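Side-chain contacts in RNA polymerase II subunit B1 CTD phosphatase RTR1 (Saccharomyces cerevisiae, PDB 5C2Y), which removes phosphate from the C-terminal repeat domain of RNA polymerase II's largest subunit and so regulates the polymerase during transcription: residues Ile12-Thr15 with Ala16-Phe20; Arg24-Ser27 with Met28-Glu32; Pro62-Tyr65 with Gln66-Val69; Glu169-Ser172 with Glu173-Lys177. One frame throughout, in Å; residues are numbered along the deposited sequence.

Contact 1: Ile12-Thr15 with Ala16-Phe20; sequences IKET and ALIPF
The carbonyl oxygen of Lys13 takes two backbone donors at once: Leu17 N at 3.2 Å and, by a weaker and more bent bond, Ile18 N. Leu17 N sits well above the carbonyl plane, 56° out of it, while the weak Ile18 bond has an N-H...O angle of only 121°. One residue earlier, Ala16 N reaches Ile12 O only weakly, at 3.4 Å. This is the fraying last turn of helix 9-17, where the winding widens into a pi-type turn before a short 3-10 segment at 18-19. The Leu17 side chain lies back over the preceding turn: CG leaves on the side of its own backbone N (chi1 -61°), which sets CD1 3.9 Å from Lys13 CG, the two chains slanting past each other, and CG 3.5 Å from Ile12 O. Beyond Lys13, Leu17 also meets Tyr55, Phe59 and Phe146, so it is buried where the helix end packs on helix 50-56 and neighbouring loops. With an alanine here, the leucine's contacts with Tyr55, Phe59 and Phe146 would go, and a gap would probably open beside Lys13 CG. On another side of the turn, Ile18 folds CG1 and CD1 back along the chain toward Glu14 O, with CB of Glu14 4.3 Å from CD1. Thr15 OG1 hydrogen-bonds to Asp11 O, one turn earlier.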
ATOM      1  N   ILE A  12      -1.966  -8.124  10.450  1.00 37.31           N
ATOM      2  CA  ILE A  12      -2.035  -6.701  10.737  1.00 36.02           C
ATOM      3  C   ILE A  12      -2.725  -6.423  12.072  1.00 38.12           C
ATOM      4  O   ILE A  12      -2.347  -5.501  12.801  1.00 37.60           O
ATOM      5  CB  ILE A  12      -2.771  -5.978   9.601  1.00 31.38           C
ATOM      6  CG1 ILE A  12      -1.980  -6.163   8.311  1.00 34.25           C
ATOM      7  CG2 ILE A  12      -2.928  -4.526   9.899  1.00 27.84           C
ATOM      8  CD1 ILE A  12      -2.681  -5.690   7.117  1.00 31.70           C
ATOM      9  N   LYS A  13      -3.737  -7.226  12.386  1.00 39.40           N
ATOM     10  CA  LYS A  13      -4.521  -7.023  13.595  1.00 39.14           C
ATOM     11  C   LYS A  13      -3.748  -7.540  14.804  1.00 43.30           C
ATOM     12  O   LYS A  13      -3.780  -6.927  15.872  1.00 47.23           O
ATOM     13  CB  LYS A  13      -5.880  -7.725  13.494  1.00 43.23           C
ATOM     14  CG  LYS A  13      -6.963  -7.019  12.666  1.00 35.03           C
ATOM     15  CD  LYS A  13      -8.168  -7.938  12.580  1.00 35.10           C
ATOM     16  CE  LYS A  13      -9.239  -7.462  11.605  1.00 39.19           C
ATOM     17  NZ  LYS A  13     -10.041  -8.638  11.113  1.00 35.96           N
ATOM     18  N   GLU A  14      -3.049  -8.659  14.624  1.00 37.31           N
ATOM     19  CA  GLU A  14      -2.307  -9.299  15.706  1.00 41.30           C
ATOM     20  C   GLU A  14      -0.970  -8.617  15.982  1.00 42.07           C
ATOM     21  O   GLU A  14      -0.603  -8.400  17.136  1.00 44.58           O
ATOM     22  CB  GLU A  14      -2.067 -10.789  15.393  1.00 47.95           C
ATOM     23  CG  GLU A  14      -3.271 -11.709  15.667  1.00 58.55           C
ATOM     24  CD  GLU A  14      -3.227 -13.019  14.862  1.00 67.66           C
ATOM     25  OE1 GLU A  14      -2.259 -13.207  14.081  1.00 67.25           O
ATOM     26  OE2 GLU A  14      -4.166 -13.850  15.002  1.00 58.46           O
ATOM     27  N   THR A  15      -0.247  -8.276  14.923  1.00 42.72           N
ATOM     28  CA  THR A  15       1.111  -7.767  15.054  1.00 37.84           C
ATOM     29  C   THR A  15       1.150  -6.276  15.421  1.00 42.83           C
ATOM     30  O   THR A  15       2.141  -5.809  15.972  1.00 45.58           O
ATOM     31  CB  THR A  15       1.906  -7.995  13.747  1.00 40.59           C
ATOM     32  OG1 THR A  15       1.625  -9.309  13.238  1.00 40.59           O
ATOM     33  CG2 THR A  15       3.408  -7.835  13.967  1.00 36.33           C
ATOM     34  N   ALA A  16       0.078  -5.530  15.145  1.00 41.45           N
ATOM     35  CA  ALA A  16       0.112  -4.076  15.339  1.00 39.37           C
ATOM     36  C   ALA A  16      -0.999  -3.512  16.212  1.00 39.44           C
ATOM     37  O   ALA A  16      -0.810  -2.507  16.896  1.00 44.58           O
ATOM     38  CB  ALA A  16       0.075  -3.369  13.984  1.00 37.00           C
ATOM     39  N   LEU A  17      -2.168  -4.129  16.160  1.00 38.03           N
ATOM     40  CA  LEU A  17      -3.355  -3.493  16.694  1.00 38.75           C
ATOM     41  C   LEU A  17      -3.702  -3.945  18.103  1.00 44.24           C
ATOM     42  O   LEU A  17      -4.354  -3.205  18.841  1.00 44.42           O
ATOM     43  CB  LEU A  17      -4.542  -3.749  15.772  1.00 40.79           C
ATOM     44  CG  LEU A  17      -4.393  -3.201  14.362  1.00 38.49           C
ATOM     45  CD1 LEU A  17      -5.676  -3.438  13.578  1.00 36.12           C
ATOM     46  CD2 LEU A  17      -4.034  -1.721  14.438  1.00 36.39           C
ATOM     47  N   ILE A  18      -3.282  -5.155  18.465  1.00 42.22           N
ATOM     48  CA  ILE A  18      -3.604  -5.733  19.770  1.00 44.68           C
ATOM     49  C   ILE A  18      -3.427  -4.778  20.972  1.00 43.37           C
ATOM     50  O   ILE A  18      -4.346  -4.630  21.785  1.00 45.59           O
ATOM     51  CB  ILE A  18      -2.762  -7.003  20.033  1.00 46.07           C
ATOM     52  CG1 ILE A  18      -3.286  -8.181  19.218  1.00 42.47           C
ATOM     53  CG2 ILE A  18      -2.777  -7.363  21.512  1.00 40.53           C
ATOM     54  CD1 ILE A  18      -2.463  -9.444  19.419  1.00 43.47           C
ATOM     55  N   PRO A  19      -2.268  -4.104  21.084  1.00 41.27           N
ATOM     56  CA  PRO A  19      -2.080  -3.385  22.350  1.00 34.87           C
ATOM     57  C   PRO A  19      -2.881  -2.093  22.519  1.00 39.62           C
ATOM     58  O   PRO A  19      -2.600  -1.358  23.463  1.00 45.10           O
ATOM     59  CB  PRO A  19      -0.584  -3.059  22.335  1.00 30.91           C
ATOM     60  CG  PRO A  19       0.011  -3.962  21.278  1.00 35.03           C
ATOM     61  CD  PRO A  19      -1.051  -4.064  20.255  1.00 38.24           C
ATOM     62  N   PHE A  20      -3.831  -1.791  21.644  1.00 37.71           N
ATOM     63  CA  PHE A  20      -4.538  -0.519  21.764  1.00 39.70           C
ATOM     64  C   PHE A  20      -6.051  -0.665  21.603  1.00 43.31           C
ATOM     65  O   PHE A  20      -6.737   0.283  21.198  1.00 43.60           O
ATOM     66  CB  PHE A  20      -4.020   0.494  20.741  1.00 41.29           C
ATOM     67  CG  PHE A  20      -2.518   0.542  20.623  1.00 42.30           C
ATOM     68  CD1 PHE A  20      -1.766   1.378  21.434  1.00 40.79           C
ATOM     69  CD2 PHE A  20      -1.859  -0.233  19.675  1.00 40.78           C
ATOM     70  CE1 PHE A  20      -0.393   1.435  21.306  1.00 38.81           C
ATOM     71  CE2 PHE A  20      -0.485  -0.177  19.547  1.00 35.70           C
ATOM     72  CZ  PHE A  20       0.247   0.659  20.360  1.00 32.43           C
TER

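Contact 2: Arg24-Ser27 with Met28-Glu32; sequences RQLS and MHEAE
A capping box closes the start of helix 28-42, with Ser27 as the N-cap and Glu30 as its partner three residues on. Each residue holds the other's backbone. Ser27 OG accepts from Glu30 N at 2.9 Å, and Glu30 OE1 accepts from Ser27 N at 2.8 Å, through the lone pair that faces away from OE2 and almost straight (174°). The serine hydroxyl can face the helix because its OG stands between its own backbone N and carbonyl carbon (chi1 71°), a setting that brings it over the first turn. Glu30, by contrast, starts beside its backbone N and runs out extended, which carries the carboxylate back to the N-cap residue. OE1 also lies 3.1 Å from Ser27 OG, from which it takes a weak second bond. The first regular helical bond follows at once, Ala31 N giving to Ser27 O at 3.0 Å. An apolar contact flanks the box: buried Leu26 lays CD2 across the Glu30 chain, 3.8 Å from CB, while its CD1 approaches Ala31 CB. Phe20 packs against both Leu26 and the Glu30 carboxylate, which ties the cap to the chain leaving helix 9-17. Upstream, Gln25 OE1 bonds to Thr141 OG1, and Gln25 NE2 gives to Leu26 O at 3.2 Å, with the donor tilted 18° from the carbonyl plane.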
ATOM      1  N   ARG A  24     -10.775   4.219  22.052  1.00 51.15           N
ATOM      2  CA  ARG A  24     -11.135   4.661  20.720  1.00 45.13           C
ATOM      3  C   ARG A  24     -10.071   5.622  20.197  1.00 48.43           C
ATOM      4  O   ARG A  24      -9.710   5.581  19.015  1.00 49.03           O
ATOM      5  CB  ARG A  24     -12.508   5.346  20.723  1.00 48.08           C
ATOM      6  CG  ARG A  24     -13.673   4.411  20.437  1.00 52.07           C
ATOM      7  CD  ARG A  24     -15.010   5.138  20.295  1.00 49.05           C
ATOM      8  NE  ARG A  24     -15.100   5.932  19.078  1.00 50.79           N
ATOM      9  CZ  ARG A  24     -15.008   7.258  19.045  1.00 57.09           C
ATOM     10  NH1 ARG A  24     -14.826   7.943  20.173  1.00 52.08           N
ATOM     11  NH2 ARG A  24     -15.107   7.901  17.885  1.00 57.11           N
ATOM     12  N   GLN A  25      -9.563   6.477  21.083  1.00 43.75           N
ATOM     13  CA  GLN A  25      -8.689   7.574  20.681  1.00 37.97           C
ATOM     14  C   GLN A  25      -7.208   7.359  20.989  1.00 42.70           C
ATOM     15  O   GLN A  25      -6.790   7.378  22.155  1.00 40.73           O
ATOM     16  CB  GLN A  25      -9.144   8.859  21.345  1.00 41.12           C
ATOM     17  CG  GLN A  25      -8.326  10.051  20.970  1.00 36.79           C
ATOM     18  CD  GLN A  25      -8.452  10.364  19.518  1.00 39.74           C
ATOM     19  OE1 GLN A  25      -9.562  10.475  18.999  1.00 42.68           O
ATOM     20  NE2 GLN A  25      -7.316  10.502  18.838  1.00 37.22           N
ATOM     21  N   LEU A  26      -6.422   7.198  19.921  1.00 40.58           N
ATOM     22  CA  LEU A  26      -4.979   6.988  20.001  1.00 34.86           C
ATOM     23  C   LEU A  26      -4.184   8.264  20.263  1.00 33.81           C
ATOM     24  O   LEU A  26      -4.535   9.333  19.786  1.00 36.64           O
ATOM     25  CB  LEU A  26      -4.461   6.362  18.706  1.00 32.37           C
ATOM     26  CG  LEU A  26      -4.839   4.940  18.316  1.00 31.68           C
ATOM     27  CD1 LEU A  26      -4.401   4.714  16.890  1.00 29.02           C
ATOM     28  CD2 LEU A  26      -4.217   3.919  19.244  1.00 31.15           C
ATOM     29  N   SER A  27      -3.089   8.131  21.005  1.00 35.05           N
ATOM     30  CA  SER A  27      -2.073   9.176  21.085  1.00 31.73           C
ATOM     31  C   SER A  27      -1.264   9.275  19.790  1.00 33.58           C
ATOM     32  O   SER A  27      -1.195   8.310  19.013  1.00 32.82           O
ATOM     33  CB  SER A  27      -1.132   8.885  22.229  1.00 27.18           C
ATOM     34  OG  SER A  27      -0.333   7.763  21.880  1.00 33.31           O
ATOM     35  N   MET A  28      -0.620  10.419  19.570  1.00 34.20           N
ATOM     36  CA  MET A  28       0.243  10.579  18.396  1.00 31.18           C
ATOM     37  C   MET A  28       1.337   9.535  18.334  1.00 32.08           C
ATOM     38  O   MET A  28       1.652   9.017  17.262  1.00 37.05           O
ATOM     39  CB  MET A  28       0.883  11.947  18.386  1.00 30.36           C
ATOM     40  CG  MET A  28      -0.095  13.058  18.313  1.00 33.56           C
ATOM     41  SD  MET A  28       0.833  14.509  17.862  1.00 40.65           S
ATOM     42  CE  MET A  28      -0.501  15.646  17.461  1.00 38.90           C
ATOM     43  N   HIS A  29       1.916   9.242  19.496  1.00 33.63           N
ATOM     44  CA  HIS A  29       2.903   8.186  19.637  1.00 31.63           C
ATOM     45  C   HIS A  29       2.372   6.795  19.323  1.00 33.92           C
ATOM     46  O   HIS A  29       3.076   5.988  18.706  1.00 35.19           O
ATOM     47  CB  HIS A  29       3.455   8.171  21.050  1.00 27.89           C
ATOM     48  CG  HIS A  29       4.294   6.970  21.347  1.00 26.33           C
ATOM     49  ND1 HIS A  29       5.656   6.939  21.138  1.00 34.80           N
ATOM     50  CD2 HIS A  29       3.964   5.748  21.835  1.00 26.00           C
ATOM     51  CE1 HIS A  29       6.129   5.755  21.489  1.00 30.95           C
ATOM     52  NE2 HIS A  29       5.123   5.011  21.906  1.00 28.46           N
ATOM     53  N   GLU A  30       1.158   6.492  19.783  1.00 34.45           N
ATOM     54  CA  GLU A  30       0.550   5.180  19.514  1.00 34.87           C
ATOM     55  C   GLU A  30       0.314   4.946  18.029  1.00 33.10           C
ATOM     56  O   GLU A  30       0.601   3.869  17.499  1.00 32.43           O
ATOM     57  CB  GLU A  30      -0.774   5.033  20.260  1.00 35.15           C
ATOM     58  CG  GLU A  30      -0.610   4.746  21.729  1.00 37.92           C
ATOM     59  CD  GLU A  30      -1.920   4.763  22.475  1.00 41.98           C
ATOM     60  OE1 GLU A  30      -2.696   5.726  22.283  1.00 43.70           O
ATOM     61  OE2 GLU A  30      -2.179   3.814  23.248  1.00 46.99           O
ATOM     62  N   ALA A  31      -0.241   5.950  17.363  1.00 34.76           N
ATOM     63  CA  ALA A  31      -0.435   5.854  15.932  1.00 31.09           C
ATOM     64  C   ALA A  31       0.910   5.537  15.293  1.00 34.21           C
ATOM     65  O   ALA A  31       1.002   4.659  14.432  1.00 36.01           O
ATOM     66  CB  ALA A  31      -1.009   7.127  15.384  1.00 29.79           C
ATOM     67  N   GLU A  32       1.956   6.227  15.746  1.00 31.18           N
ATOM     68  CA  GLU A  32       3.298   5.989  15.223  1.00 31.14           C
ATOM     69  C   GLU A  32       3.700   4.536  15.370  1.00 33.14           C
ATOM     70  O   GLU A  32       4.070   3.900  14.381  1.00 36.36           O
ATOM     71  CB  GLU A  32       4.332   6.880  15.914  1.00 32.71           C
ATOM     72  CG  GLU A  32       4.468   8.252  15.290  1.00 34.40           C
ATOM     73  CD  GLU A  32       5.551   9.074  15.950  1.00 36.68           C
ATOM     74  OE1 GLU A  32       6.137   8.606  16.952  1.00 40.68           O
ATOM     75  OE2 GLU A  32       5.814  10.191  15.468  1.00 37.05           O
TER

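Contact 3: Pro62-Tyr65 with Gln66-Val69; sequences PDMY and QDLV
Tyr65 has its CG anti to the backbone N (chi1 179°), which swings the ring forward along the helix toward Val69. The valine, with CG1 anti to its own N (chi1 159°), leaves CG2 on the side of that N to meet it. CE2 of Tyr65 comes within 3.5 Å of Val69 CG2, with the methyl approaching the ring at a slant. Both residues belong to the first two turns of helix 62-74, in the predicted RTR1-type zinc finger, where they make an i to i+4 pair on the buried side. Leu68 joins them from the next position: its CD2 lies 4.5 Å from Tyr65 CD1, again at an oblique angle to the ring, and beyond it Leu68 packs on Ile39 and Leu42 of helix 28-42. The Tyr65 hydroxyl bonds to Ser125 OG on helix 119-129, which also carries the zinc ligand His121, and its ring meets that of Tyr128 with the planes at about 45°. The Tyr65 side chain lies about 10 Å from the zinc ion and is not one of its ligands, which are Cys78, Cys83, Cys117 and His121. On another side of the helix, Met64 SD lies 4.1 Å from Asp67 OD2, the two chains crossing. Regular helical bonds run underneath: Gln66 N to Pro62 O, Asp67 N to Asp63 O, Leu68 N to Met64 O, and Val69 N to Tyr65 O at 2.9 Å.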
ATOM      1  N   PRO A  62      -1.021   9.296   2.103  1.00 30.58           N
ATOM      2  CA  PRO A  62      -0.193   9.266   0.900  1.00 30.31           C
ATOM      3  C   PRO A  62       1.306   9.314   1.198  1.00 29.23           C
ATOM      4  O   PRO A  62       2.099   8.634   0.534  1.00 25.12           O
ATOM      5  CB  PRO A  62      -0.654  10.517   0.160  1.00 27.10           C
ATOM      6  CG  PRO A  62      -2.070  10.572   0.475  1.00 26.15           C
ATOM      7  CD  PRO A  62      -2.156  10.216   1.927  1.00 27.04           C
ATOM      8  N   ASP A  63       1.684  10.086   2.210  1.00 28.97           N
ATOM      9  CA  ASP A  63       3.092  10.236   2.551  1.00 27.92           C
ATOM     10  C   ASP A  63       3.648   8.974   3.167  1.00 28.62           C
ATOM     11  O   ASP A  63       4.740   8.533   2.802  1.00 32.03           O
ATOM     12  CB  ASP A  63       3.279  11.418   3.483  1.00 26.02           C
ATOM     13  CG  ASP A  63       2.575  12.643   2.978  1.00 37.92           C
ATOM     14  OD1 ASP A  63       3.213  13.390   2.207  1.00 35.54           O
ATOM     15  OD2 ASP A  63       1.369  12.829   3.310  1.00 47.53           O
ATOM     16  N   MET A  64       2.893   8.373   4.080  1.00 29.58           N
ATOM     17  CA  MET A  64       3.343   7.137   4.706  1.00 29.12           C
ATOM     18  C   MET A  64       3.470   6.032   3.671  1.00 27.40           C
ATOM     19  O   MET A  64       4.372   5.204   3.746  1.00 28.24           O
ATOM     20  CB  MET A  64       2.400   6.712   5.824  1.00 25.82           C
ATOM     21  CG  MET A  64       2.606   7.467   7.120  1.00 33.67           C
ATOM     22  SD  MET A  64       4.294   7.361   7.788  1.00 39.33           S
ATOM     23  CE  MET A  64       4.092   8.506   9.161  1.00 20.64           C
ATOM     24  N   TYR A  65       2.583   6.036   2.686  1.00 27.03           N
ATOM     25  CA  TYR A  65       2.648   5.027   1.650  1.00 26.63           C
ATOM     26  C   TYR A  65       3.922   5.247   0.841  1.00 24.50           C
ATOM     27  O   TYR A  65       4.617   4.292   0.497  1.00 24.59           O
ATOM     28  CB  TYR A  65       1.401   5.073   0.771  1.00 27.38           C
ATOM     29  CG  TYR A  65       1.428   4.070  -0.338  1.00 25.72           C
ATOM     30  CD1 TYR A  65       0.974   2.778  -0.141  1.00 28.79           C
ATOM     31  CD2 TYR A  65       1.910   4.410  -1.587  1.00 26.83           C
ATOM     32  CE1 TYR A  65       0.999   1.843  -1.173  1.00 30.21           C
ATOM     33  CE2 TYR A  65       1.936   3.486  -2.618  1.00 29.73           C
ATOM     34  CZ  TYR A  65       1.483   2.207  -2.406  1.00 27.18           C
ATOM     35  OH  TYR A  65       1.514   1.303  -3.433  1.00 25.06           O
ATOM     36  N   GLN A  66       4.242   6.509   0.567  1.00 26.69           N
ATOM     37  CA  GLN A  66       5.504   6.844  -0.104  1.00 28.05           C
ATOM     38  C   GLN A  66       6.701   6.228   0.615  1.00 30.98           C
ATOM     39  O   GLN A  66       7.532   5.543  -0.005  1.00 28.60           O
ATOM     40  CB  GLN A  66       5.691   8.358  -0.200  1.00 30.88           C
ATOM     41  CG  GLN A  66       6.797   8.753  -1.158  1.00 34.06           C
ATOM     42  CD  GLN A  66       6.667   8.012  -2.487  1.00 42.25           C
ATOM     43  OE1 GLN A  66       5.706   8.224  -3.239  1.00 47.72           O
ATOM     44  NE2 GLN A  66       7.632   7.132  -2.782  1.00 37.33           N
ATOM     45  N   ASP A  67       6.772   6.471   1.925  1.00 27.80           N
ATOM     46  CA  ASP A  67       7.804   5.886   2.767  1.00 27.44           C
ATOM     47  C   ASP A  67       7.852   4.357   2.645  1.00 26.68           C
ATOM     48  O   ASP A  67       8.922   3.772   2.586  1.00 32.39           O
ATOM     49  CB  ASP A  67       7.577   6.291   4.220  1.00 33.30           C
ATOM     50  CG  ASP A  67       8.026   7.711   4.505  1.00 37.05           C
ATOM     51  OD1 ASP A  67       8.879   8.226   3.745  1.00 37.48           O
ATOM     52  OD2 ASP A  67       7.527   8.302   5.496  1.00 38.08           O
ATOM     53  N   LEU A  68       6.692   3.716   2.603  1.00 22.82           N
ATOM     54  CA  LEU A  68       6.622   2.272   2.445  1.00 24.51           C
ATOM     55  C   LEU A  68       7.223   1.805   1.113  1.00 24.58           C
ATOM     56  O   LEU A  68       7.935   0.810   1.056  1.00 21.91           O
ATOM     57  CB  LEU A  68       5.170   1.808   2.555  1.00 22.80           C
ATOM     58  CG  LEU A  68       4.913   0.317   2.341  1.00 25.88           C
ATOM     59  CD1 LEU A  68       5.694  -0.553   3.333  1.00 23.63           C
ATOM     60  CD2 LEU A  68       3.422   0.055   2.436  1.00 24.74           C
ATOM     61  N   VAL A  69       6.918   2.537   0.048  1.00 27.25           N
ATOM     62  CA  VAL A  69       7.423   2.241  -1.288  1.00 25.49           C
ATOM     63  C   VAL A  69       8.931   2.365  -1.311  1.00 28.05           C
ATOM     64  O   VAL A  69       9.617   1.526  -1.896  1.00 28.79           O
ATOM     65  CB  VAL A  69       6.787   3.188  -2.341  1.00 29.43           C
ATOM     66  CG1 VAL A  69       7.627   3.276  -3.618  1.00 24.92           C
ATOM     67  CG2 VAL A  69       5.368   2.737  -2.644  1.00 27.07           C
TER

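Contact 4: Glu169-Ser172 with Glu173-Lys177; sequences EKAS and EEDIK
Only one half of this capping box is firm: Ser172 OG takes Asp175 N at 2.9 Å and 167°, whereas the return bond, Ser172 N to Asp175 OD2, is stretched to 3.4 Å and weak, though straight. Together they form the N-terminal cap of helix 173-180, just after helix 163-170 has ended and the chain has turned through Ala171. Asp175 starts beside its own backbone N (chi1 -72°), which points its short carboxylate back toward the cap; OD2 still falls short of a close bond. Replacing Ser172 by an alanine would remove the acceptor OG and would probably leave Asp175 N without its capping partner, with the first turn likely to fray. Beside the box, Ala171 CB rests 4.1 Å from Asp175 CB, giving the carboxylate arm a small apolar neighbour. The contact is almost wholly at the surface, where a long salt bridge joins Glu173 OE2, in the first turn, to Lys177 NZ one turn on. Past the cap the helix proper begins with Ile176 N donating to Ser172 O at 2.7 Å, and Ile176 CG1 folds back over that same oxygen.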
ATOM      1  N   GLU A 169     -13.710  -4.769 -13.995  1.00 44.72           N
ATOM      2  CA  GLU A 169     -15.112  -4.365 -14.129  1.00 45.43           C
ATOM      3  C   GLU A 169     -15.561  -4.028 -15.550  1.00 43.45           C
ATOM      4  O   GLU A 169     -16.752  -4.041 -15.834  1.00 48.05           O
ATOM      5  CB  GLU A 169     -15.395  -3.160 -13.225  1.00 43.06           C
ATOM      6  CG  GLU A 169     -15.634  -3.519 -11.767  1.00 52.82           C
ATOM      7  CD  GLU A 169     -15.758  -2.291 -10.876  1.00 59.53           C
ATOM      8  OE1 GLU A 169     -15.752  -1.164 -11.427  1.00 56.12           O
ATOM      9  OE2 GLU A 169     -15.872  -2.455  -9.636  1.00 57.99           O
ATOM     10  N   LYS A 170     -14.631  -3.738 -16.445  1.00 38.99           N
ATOM     11  CA  LYS A 170     -15.029  -3.324 -17.773  1.00 38.67           C
ATOM     12  C   LYS A 170     -14.991  -4.425 -18.844  1.00 47.31           C
ATOM     13  O   LYS A 170     -15.628  -4.275 -19.892  1.00 53.74           O
ATOM     14  CB  LYS A 170     -14.161  -2.147 -18.215  1.00 51.20           C
ATOM     15  CG  LYS A 170     -12.762  -2.497 -18.702  1.00 43.49           C
ATOM     16  CD  LYS A 170     -11.988  -1.209 -18.835  1.00 35.89           C
ATOM     17  CE  LYS A 170     -10.642  -1.407 -19.452  1.00 36.04           C
ATOM     18  NZ  LYS A 170     -10.055  -0.044 -19.667  1.00 43.84           N
ATOM     19  N   ALA A 171     -14.280  -5.526 -18.582  1.00 50.13           N
ATOM     20  CA  ALA A 171     -14.092  -6.597 -19.576  1.00 45.04           C
ATOM     21  C   ALA A 171     -15.401  -7.011 -20.268  1.00 42.82           C
ATOM     22  O   ALA A 171     -16.477  -7.035 -19.654  1.00 35.56           O
ATOM     23  CB  ALA A 171     -13.430  -7.814 -18.931  1.00 36.88           C
ATOM     24  N   SER A 172     -15.283  -7.303 -21.561  1.00 46.73           N
ATOM     25  CA  SER A 172     -16.407  -7.702 -22.403  1.00 44.95           C
ATOM     26  C   SER A 172     -16.760  -9.171 -22.233  1.00 41.31           C
ATOM     27  O   SER A 172     -16.009  -9.940 -21.649  1.00 42.80           O
ATOM     28  CB  SER A 172     -16.078  -7.457 -23.870  1.00 43.60           C
ATOM     29  OG  SER A 172     -15.233  -8.504 -24.346  1.00 43.86           O
ATOM     30  N   GLU A 173     -17.886  -9.571 -22.801  1.00 41.56           N
ATOM     31  CA  GLU A 173     -18.295 -10.963 -22.755  1.00 38.37           C
ATOM     32  C   GLU A 173     -17.312 -11.834 -23.531  1.00 37.43           C
ATOM     33  O   GLU A 173     -17.006 -12.965 -23.145  1.00 38.36           O
ATOM     34  CB  GLU A 173     -19.706 -11.109 -23.311  1.00 30.41           C
ATOM     35  CG  GLU A 173     -20.178 -12.532 -23.373  1.00 34.34           C
ATOM     36  CD  GLU A 173     -21.547 -12.659 -23.968  1.00 31.98           C
ATOM     37  OE1 GLU A 173     -22.523 -12.431 -23.224  1.00 34.84           O
ATOM     38  OE2 GLU A 173     -21.651 -12.971 -25.174  1.00 34.32           O
ATOM     39  N   GLU A 174     -16.802 -11.296 -24.630  1.00 47.06           N
ATOM     40  CA  GLU A 174     -15.849 -12.038 -25.442  1.00 45.51           C
ATOM     41  C   GLU A 174     -14.566 -12.233 -24.635  1.00 44.97           C
ATOM     42  O   GLU A 174     -13.960 -13.315 -24.654  1.00 46.26           O
ATOM     43  CB  GLU A 174     -15.567 -11.311 -26.751  1.00 43.41           C
ATOM     44  CG  GLU A 174     -14.316 -11.808 -27.438  1.00 55.01           C
ATOM     45  CD  GLU A 174     -13.873 -10.926 -28.589  1.00 62.24           C
ATOM     46  OE1 GLU A 174     -14.292  -9.744 -28.642  1.00 61.07           O
ATOM     47  OE2 GLU A 174     -13.071 -11.412 -29.419  1.00 65.66           O
ATOM     48  N   ASP A 175     -14.170 -11.184 -23.912  1.00 47.38           N
ATOM     49  CA  ASP A 175     -13.034 -11.247 -22.981  1.00 45.16           C
ATOM     50  C   ASP A 175     -13.286 -12.278 -21.881  1.00 43.08           C
ATOM     51  O   ASP A 175     -12.514 -13.221 -21.713  1.00 46.24           O
ATOM     52  CB  ASP A 175     -12.766  -9.864 -22.362  1.00 51.85           C
ATOM     53  CG  ASP A 175     -12.158  -8.876 -23.362  1.00 55.61           C
ATOM     54  OD1 ASP A 175     -11.610  -9.336 -24.389  1.00 62.68           O
ATOM     55  OD2 ASP A 175     -12.247  -7.643 -23.135  1.00 55.72           O
ATOM     56  N   ILE A 176     -14.379 -12.086 -21.145  1.00 42.34           N
ATOM     57  CA  ILE A 176     -14.841 -13.032 -20.130  1.00 40.67           C
ATOM     58  C   ILE A 176     -14.811 -14.479 -20.594  1.00 41.47           C
ATOM     59  O   ILE A 176     -14.316 -15.348 -19.887  1.00 47.76           O
ATOM     60  CB  ILE A 176     -16.293 -12.744 -19.705  1.00 40.33           C
ATOM     61  CG1 ILE A 176     -16.418 -11.442 -18.934  1.00 39.88           C
ATOM     62  CG2 ILE A 176     -16.821 -13.849 -18.834  1.00 40.20           C
ATOM     63  CD1 ILE A 176     -17.875 -11.136 -18.604  1.00 39.00           C
ATOM     64  N   LYS A 177     -15.379 -14.738 -21.769  1.00 45.24           N
ATOM     65  CA  LYS A 177     -15.580 -16.115 -22.226  1.00 49.85           C
ATOM     66  C   LYS A 177     -14.248 -16.852 -22.419  1.00 48.51           C
ATOM     67  O   LYS A 177     -14.151 -18.053 -22.147  1.00 49.38           O
ATOM     68  CB  LYS A 177     -16.402 -16.141 -23.526  1.00 40.13           C
ATOM     69  CG  LYS A 177     -17.912 -16.293 -23.327  1.00 36.85           C
ATOM     70  CD  LYS A 177     -18.688 -16.171 -24.657  1.00 32.95           C
ATOM     71  CE  LYS A 177     -19.916 -17.107 -24.730  1.00 40.00           C
ATOM     72  NZ  LYS A 177     -21.039 -16.644 -25.664  1.00 36.11           N
TER

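Along the chain the four contacts come in order. Contacts 1 and 2 are neighbours, with centres 13 Å apart, and Phe20 of contact 1 packs on Leu26 and Glu30 of contact 2. Contact 3, inside the zinc-finger region, lies about 20 Å from contact 1 and 19 Å from contact 2, centre to centre, and touches neither; helix 28-42 links it to contact 2, since that helix also packs on Met64 and Leu68. Contact 4 stands apart at the exposed C-terminal end, its centre about 34 Å from that of contact 3 and about 45 Å from that of contact 2. In this fold of helices and loops without strands, contact 1 ends a helix, contacts 2 and 4 cap the starts of two others, and contact 3 spans the first turns of helix 62-74.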